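Local coordinates for major capsid protein (Paramecium bursaria Chlorella virus 1, PDB 5TIP), which self-assembles as trimers into the large icosahedral capsid of the virus, forming the bulk of its glycosylated outer shell, at residues N270-C284 against T295-L309. Numbering follows the deposited sequence.
With BGC (beta-D-glucopyranose), chain F; BGC (beta-D-glucopyranose), chain E; GLA (alpha-D-galactopyranose), chain B.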
loop_
_atom_site.group_PDB
_atom_site.type_symbol
_atom_site.label_atom_id
_atom_site.label_comp_id
_atom_site.label_asym_id
_atom_site.label_seq_id
_atom_site.Cartn_x
_atom_site.Cartn_y
_atom_site.Cartn_z
ATOM N N ASN A 270 -21.263 21.885 -6.510
ATOM C CA ASN A 270 -20.125 21.213 -7.124
ATOM C C ASN A 270 -19.950 19.830 -6.518
ATOM O O ASN A 270 -19.925 19.681 -5.291
ATOM C CB ASN A 270 -18.846 22.031 -6.949
ATOM C CG ASN A 270 -18.954 23.413 -7.556
ATOM O OD1 ASN A 270 -19.307 23.562 -8.726
ATOM N ND2 ASN A 270 -18.663 24.434 -6.761
ATOM N N TYR A 271 -19.820 18.826 -7.382
ATOM C CA TYR A 271 -19.712 17.446 -6.932
ATOM C C TYR A 271 -18.383 17.215 -6.229
ATOM O O TYR A 271 -17.326 17.619 -6.723
ATOM C CB TYR A 271 -19.853 16.492 -8.116
ATOM C CG TYR A 271 -19.772 15.031 -7.739
ATOM C CD1 TYR A 271 -20.834 14.399 -7.107
ATOM C CD2 TYR A 271 -18.637 14.282 -8.019
ATOM C CE1 TYR A 271 -20.768 13.062 -6.761
ATOM C CE2 TYR A 271 -18.562 12.944 -7.677
ATOM C CZ TYR A 271 -19.631 12.340 -7.049
ATOM O OH TYR A 271 -19.565 11.010 -6.705
ATOM N N GLY A 272 -18.440 16.567 -5.069
ATOM C CA GLY A 272 -17.238 16.236 -4.335
ATOM C C GLY A 272 -16.517 17.402 -3.702
ATOM O O GLY A 272 -15.419 17.211 -3.171
ATOM N N GLN A 273 -17.087 18.605 -3.739
ATOM C CA GLN A 273 -16.456 19.762 -3.111
ATOM C C GLN A 273 -16.750 19.717 -1.619
ATOM O O GLN A 273 -17.854 20.045 -1.179
ATOM C CB GLN A 273 -16.946 21.067 -3.728
ATOM C CG GLN A 273 -16.211 22.283 -3.180
ATOM C CD GLN A 273 -16.910 23.592 -3.484
ATOM O OE1 GLN A 273 -17.743 23.673 -4.383
ATOM N NE2 GLN A 273 -16.565 24.631 -2.731
ATOM N N TYR A 274 -15.754 19.312 -0.834
ATOM C CA TYR A 274 -15.885 19.219 0.612
ATOM C C TYR A 274 -15.131 20.319 1.342
ATOM O O TYR A 274 -15.182 20.375 2.575
ATOM C CB TYR A 274 -15.395 17.851 1.098
ATOM C CG TYR A 274 -16.168 16.681 0.532
ATOM C CD1 TYR A 274 -17.541 16.757 0.336
ATOM C CD2 TYR A 274 -15.526 15.498 0.196
ATOM C CE1 TYR A 274 -18.249 15.690 -0.179
ATOM C CE2 TYR A 274 -16.224 14.425 -0.318
ATOM C CZ TYR A 274 -17.586 14.526 -0.503
ATOM O OH TYR A 274 -18.287 13.458 -1.014
ATOM N N THR A 275 -14.434 21.191 0.619
ATOM C CA THR A 275 -13.656 22.262 1.217
ATOM C C THR A 275 -13.975 23.569 0.508
ATOM O O THR A 275 -14.642 23.597 -0.529
ATOM C CB THR A 275 -12.152 21.968 1.149
ATOM O OG1 THR A 275 -11.794 21.634 -0.199
ATOM C CG2 THR A 275 -11.794 20.809 2.068
ATOM N N ALA A 276 -13.484 24.663 1.081
ATOM C CA ALA A 276 -13.726 25.983 0.524
ATOM C C ALA A 276 -12.792 26.262 -0.648
ATOM O O ALA A 276 -11.659 25.776 -0.701
ATOM C CB ALA A 276 -13.548 27.056 1.597
ATOM N N LEU A 277 -13.287 27.047 -1.600
ATOM C CA LEU A 277 -12.466 27.474 -2.723
ATOM C C LEU A 277 -11.631 28.683 -2.326
ATOM O O LEU A 277 -12.097 29.565 -1.598
ATOM C CB LEU A 277 -13.341 27.812 -3.931
ATOM C CG LEU A 277 -14.326 26.740 -4.400
ATOM C CD1 LEU A 277 -15.121 27.222 -5.605
ATOM C CD2 LEU A 277 -13.601 25.443 -4.719
ATOM N N ALA A 278 -10.390 28.721 -2.808
ATOM C CA ALA A 278 -9.471 29.795 -2.461
ATOM C C ALA A 278 -8.498 30.014 -3.609
ATOM O O ALA A 278 -8.332 29.159 -4.481
ATOM C CB ALA A 278 -8.709 29.493 -1.164
ATOM N N ASN A 279 -7.850 31.174 -3.591
ATOM C CA ASN A 279 -6.903 31.570 -4.636
ATOM C C ASN A 279 -5.505 31.025 -4.354
ATOM O O ASN A 279 -4.516 31.755 -4.318
ATOM C CB ASN A 279 -6.901 33.089 -4.766
ATOM C CG ASN A 279 -6.203 33.588 -6.024
ATOM O OD1 ASN A 279 -5.688 32.812 -6.830
ATOM N ND2 ASN A 279 -6.232 34.906 -6.210
ATOM N N ILE A 280 -5.427 29.717 -4.132
ATOM C CA ILE A 280 -4.156 29.004 -4.025
ATOM C C ILE A 280 -4.198 27.872 -5.045
ATOM O O ILE A 280 -5.289 27.378 -5.364
ATOM C CB ILE A 280 -3.908 28.488 -2.599
ATOM C CG1 ILE A 280 -5.069 27.608 -2.133
ATOM C CG2 ILE A 280 -3.684 29.650 -1.641
ATOM C CD1 ILE A 280 -4.892 27.057 -0.734
ATOM N N PRO A 281 -3.046 27.440 -5.592
ATOM C CA PRO A 281 -3.063 26.457 -6.688
ATOM C C PRO A 281 -3.865 25.201 -6.387
ATOM O O PRO A 281 -3.607 24.503 -5.401
ATOM C CB PRO A 281 -1.577 26.132 -6.880
ATOM C CG PRO A 281 -0.871 27.360 -6.432
ATOM C CD PRO A 281 -1.680 27.895 -5.282
ATOM N N GLY A 282 -4.847 24.911 -7.240
ATOM C CA GLY A 282 -5.679 23.740 -7.088
ATOM C C GLY A 282 -6.969 23.955 -6.328
ATOM O O GLY A 282 -7.781 23.023 -6.247
ATOM N N ALA A 283 -7.195 25.148 -5.774
ATOM C CA ALA A 283 -8.355 25.400 -4.931
ATOM C C ALA A 283 -9.431 26.249 -5.596
ATOM O O ALA A 283 -10.520 26.380 -5.029
ATOM C CB ALA A 283 -7.924 26.073 -3.620
ATOM N N CYS A 284 -9.166 26.822 -6.766
ATOM C CA CYS A 284 -10.188 27.559 -7.500
ATOM C C CYS A 284 -9.778 27.627 -8.963
ATOM O O CYS A 284 -8.646 27.301 -9.329
ATOM C CB CYS A 284 -10.398 28.967 -6.932
ATOM S SG CYS A 284 -9.137 30.169 -7.413
ATOM N N THR A 295 -15.200 31.523 -7.260
ATOM C CA THR A 295 -16.575 31.087 -7.459
ATOM C C THR A 295 -16.651 29.725 -8.134
ATOM O O THR A 295 -17.619 28.985 -7.925
ATOM C CB THR A 295 -17.337 32.117 -8.297
ATOM O OG1 THR A 295 -17.091 33.429 -7.776
ATOM C CG2 THR A 295 -18.832 31.844 -8.252
ATOM N N THR A 296 -15.635 29.375 -8.920
ATOM C CA THR A 296 -15.595 28.146 -9.685
ATOM C C THR A 296 -14.404 27.309 -9.243
ATOM O O THR A 296 -13.296 27.846 -9.102
ATOM C CB THR A 296 -15.491 28.453 -11.189
ATOM O OG1 THR A 296 -16.642 29.197 -11.609
ATOM C CG2 THR A 296 -15.390 27.177 -12.000
ATOM N N PRO A 297 -14.583 26.015 -9.005
ATOM C CA PRO A 297 -13.462 25.177 -8.575
ATOM C C PRO A 297 -12.540 24.825 -9.733
ATOM O O PRO A 297 -12.876 24.971 -10.909
ATOM C CB PRO A 297 -14.142 23.913 -8.028
ATOM C CG PRO A 297 -15.608 24.223 -7.977
ATOM C CD PRO A 297 -15.853 25.274 -9.001
ATOM N N ASP A 298 -11.350 24.358 -9.366
ATOM C CA ASP A 298 -10.484 23.634 -10.292
ATOM C C ASP A 298 -11.028 22.213 -10.325
ATOM O O ASP A 298 -10.632 21.355 -9.535
ATOM C CB ASP A 298 -9.031 23.693 -9.833
ATOM C CG ASP A 298 -8.069 23.066 -10.828
ATOM O OD1 ASP A 298 -8.526 22.508 -11.848
ATOM O OD2 ASP A 298 -6.843 23.138 -10.590
ATOM N N TYR A 299 -11.957 21.970 -11.257
ATOM C CA TYR A 299 -12.796 20.774 -11.207
ATOM C C TYR A 299 -11.966 19.499 -11.112
ATOM O O TYR A 299 -12.246 18.623 -10.286
ATOM C CB TYR A 299 -13.709 20.725 -12.433
ATOM C CG TYR A 299 -14.756 21.813 -12.464
ATOM C CD1 TYR A 299 -15.849 21.777 -11.608
ATOM C CD2 TYR A 299 -14.657 22.872 -13.355
ATOM C CE1 TYR A 299 -16.811 22.769 -11.636
ATOM C CE2 TYR A 299 -15.615 23.867 -13.390
ATOM C CZ TYR A 299 -16.688 23.811 -12.529
ATOM O OH TYR A 299 -17.643 24.800 -12.560
ATOM N N GLY A 300 -10.930 19.385 -11.941
ATOM C CA GLY A 300 -10.082 18.208 -11.896
ATOM C C GLY A 300 -9.338 18.046 -10.589
ATOM O O GLY A 300 -8.902 16.936 -10.264
ATOM N N ASN A 301 -9.195 19.127 -9.823
ATOM C CA ASN A 301 -8.474 19.098 -8.558
ATOM C C ASN A 301 -9.379 19.582 -7.431
ATOM O O ASN A 301 -8.972 20.402 -6.602
ATOM C CB ASN A 301 -7.204 19.950 -8.659
ATOM C CG ASN A 301 -6.309 19.529 -9.818
ATOM O OD1 ASN A 301 -5.965 18.355 -9.951
ATOM N ND2 ASN A 301 -5.931 20.489 -10.662
ATOM N N THR A 302 -10.616 19.077 -7.405
ATOM C CA THR A 302 -11.599 19.535 -6.427
ATOM C C THR A 302 -11.185 19.173 -5.005
ATOM O O THR A 302 -11.392 19.961 -4.073
ATOM C CB THR A 302 -12.970 18.941 -6.755
ATOM O OG1 THR A 302 -13.399 19.412 -8.039
ATOM C CG2 THR A 302 -13.998 19.343 -5.715
ATOM N N GLY A 303 -10.590 18.000 -4.819
ATOM C CA GLY A 303 -10.158 17.603 -3.497
ATOM C C GLY A 303 -8.910 18.341 -3.050
ATOM O O GLY A 303 -8.195 18.962 -3.837
ATOM N N THR A 304 -8.658 18.281 -1.745
ATOM C CA THR A 304 -7.474 18.901 -1.168
ATOM C C THR A 304 -7.160 18.224 0.157
ATOM O O THR A 304 -8.019 17.583 0.767
ATOM C CB THR A 304 -7.662 20.409 -0.958
ATOM O OG1 THR A 304 -6.415 20.997 -0.569
ATOM C CG2 THR A 304 -8.686 20.669 0.133
ATOM N N TYR A 305 -5.912 18.378 0.590
ATOM C CA TYR A 305 -5.479 17.930 1.905
ATOM C C TYR A 305 -5.284 19.086 2.871
ATOM O O TYR A 305 -4.886 18.863 4.019
ATOM C CB TYR A 305 -4.184 17.115 1.794
ATOM C CG TYR A 305 -4.355 15.811 1.050
ATOM C CD1 TYR A 305 -5.065 14.760 1.613
ATOM C CD2 TYR A 305 -3.805 15.628 -0.210
ATOM C CE1 TYR A 305 -5.229 13.565 0.941
ATOM C CE2 TYR A 305 -3.961 14.434 -0.890
ATOM C CZ TYR A 305 -4.675 13.406 -0.309
ATOM O OH TYR A 305 -4.839 12.212 -0.975
ATOM N N ASN A 306 -5.561 20.313 2.437
ATOM C CA ASN A 306 -5.327 21.498 3.252
ATOM C C ASN A 306 -6.439 21.615 4.286
ATOM O O ASN A 306 -7.592 21.887 3.939
ATOM C CB ASN A 306 -5.264 22.739 2.369
ATOM C CG ASN A 306 -4.621 23.913 3.067
ATOM O OD1 ASN A 306 -4.586 23.975 4.295
ATOM N ND2 ASN A 306 -4.103 24.855 2.288
ATOM N N GLU A 307 -6.092 21.398 5.557
ATOM C CA GLU A 307 -7.075 21.524 6.628
ATOM C C GLU A 307 -7.576 22.957 6.763
ATOM O O GLU A 307 -8.705 23.180 7.215
ATOM C CB GLU A 307 -6.469 21.030 7.945
ATOM C CG GLU A 307 -7.302 21.321 9.183
ATOM C CD GLU A 307 -8.672 20.666 9.145
ATOM O OE1 GLU A 307 -8.824 19.623 8.469
ATOM O OE2 GLU A 307 -9.600 21.201 9.789
ATOM N N GLN A 308 -6.764 23.938 6.359
ATOM C CA GLN A 308 -7.166 25.335 6.461
ATOM C C GLN A 308 -8.433 25.629 5.669
ATOM O O GLN A 308 -9.148 26.584 5.992
ATOM C CB GLN A 308 -6.027 26.241 5.985
ATOM C CG GLN A 308 -6.222 27.712 6.304
ATOM C CD GLN A 308 -5.977 28.015 7.769
ATOM O OE1 GLN A 308 -4.840 27.981 8.239
ATOM N NE2 GLN A 308 -7.048 28.296 8.504
ATOM N N LEU A 309 -8.729 24.832 4.644
ATOM C CA LEU A 309 -9.915 25.022 3.820
ATOM C C LEU A 309 -11.112 24.198 4.285
ATOM O O LEU A 309 -12.184 24.299 3.680
ATOM C CB LEU A 309 -9.600 24.697 2.356
ATOM C CG LEU A 309 -8.471 25.506 1.712
ATOM C CD1 LEU A 309 -8.256 25.078 0.270
ATOM C CD2 LEU A 309 -8.772 26.995 1.787
HETATM C C2 BGC F . -5.309 20.986 -12.930
HETATM C C3 BGC F . -4.399 20.629 -14.110
HETATM C C4 BGC F . -3.004 20.269 -13.622
HETATM C C5 BGC F . -3.080 19.229 -12.516
HETATM C C6 BGC F . -1.690 18.940 -11.970
HETATM C C1 BGC F . -5.225 19.954 -11.820
HETATM O O2 BGC F . -6.674 21.042 -13.322
HETATM O O3 BGC F . -4.293 21.740 -15.004
HETATM O O4 BGC F . -2.207 19.804 -14.709
HETATM O O5 BGC F . -3.877 19.714 -11.443
HETATM O O6 BGC F . -1.085 20.168 -11.555
HETATM C C2 BGC E . -5.734 36.901 -7.319
HETATM C C3 BGC E . -4.768 37.686 -8.191
HETATM C C4 BGC E . -3.348 37.435 -7.705
HETATM C C5 BGC E . -3.051 35.942 -7.611
HETATM C C6 BGC E . -1.661 35.721 -7.028
HETATM C C1 BGC E . -5.358 35.425 -7.251
HETATM O O2 BGC E . -7.057 37.035 -7.840
HETATM O O3 BGC E . -5.040 39.080 -8.046
HETATM O O4 BGC E . -2.412 38.060 -8.591
HETATM O O5 BGC E . -4.015 35.281 -6.789
HETATM O O6 BGC E . -1.408 34.318 -6.900
HETATM C C1 GLA B . -6.553 25.122 -16.074
HETATM C C2 GLA B . -6.396 26.083 -14.901
HETATM C C3 GLA B . -7.055 25.516 -13.652
HETATM C C4 GLA B . -8.490 25.107 -13.950
HETATM C C5 GLA B . -8.549 24.201 -15.175
HETATM C C6 GLA B . -9.993 23.864 -15.522
HETATM O O2 GLA B . -5.006 26.309 -14.645
HETATM O O3 GLA B . -7.043 26.501 -12.615
HETATM O O4 GLA B . -9.286 26.274 -14.181
HETATM O O5 GLA B . -7.935 24.846 -16.289
HETATM O O6 GLA B . -10.681 23.440 -14.342
HETATM O O HOH W 1 -20.053 25.992 -10.993
HETATM O O HOH W 2 -16.505 19.605 -8.392
HETATM O O HOH W 3 -12.801 19.527 -1.494
HETATM O O HOH W 4 -10.940 23.395 -6.974
HETATM O O HOH W 5 -5.902 25.834 -9.714
#
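Leu309 sits against Thr275, Ala276, Ala278, Ile280 and Ala283, and shows how a long loop without regular strands can fold round one leucine. The CD1 methyl of Leu309 lies 4.0 Å from Ala283 CB and meets Ile280 CD1 tip to tip, while CD2 rests 3.9 Å from Ala278 CB; Val395 of helix 392-395 completes the cluster. The backbone pins the same residue: Ala276 N donates to Leu309 O at 2.9 Å, almost straight at 169°, the sole direct hydrogen bond between 270-284 and 295-309.

Beside Leu309, Thr275 meets Thr304. Its OG1 stands between its backbone N and carbonyl carbon (chi1 52°), 3.3 Å from Thr304 CG2, and a water joins that hydroxyl to Thr302 O. Further along, Thr302 splits its two branches: CG2 presses on the backbone of Gly272 and Gln273, 3.6 Å from Gln273 CA, whereas OG1 donates to Tyr299 O and accepts a hydrogen bond from a water that also donates to Tyr271 O.

Pro297 is gripped at two points, its CB by Leu277 CD2 and its CG over the face of the Asn270 amide, 3.3 Å from ND2. That ND2 donates to Gln273 OE1, which lies in the plane of the Asn270 amide.

Towards the glycans, Asp298 OD1 accepts from O2 of the glucose attached to Asn301, and one water links Asp298 OD2, Gly282 N, Cys284 O and the galactose. The chemistry thus implies a loop closed mainly by apolar contact and bridging water: polar groups at the Asp298 end meet the sugars, while those of Thr275, Thr302, Asn270 and Gln273 bond within the loop.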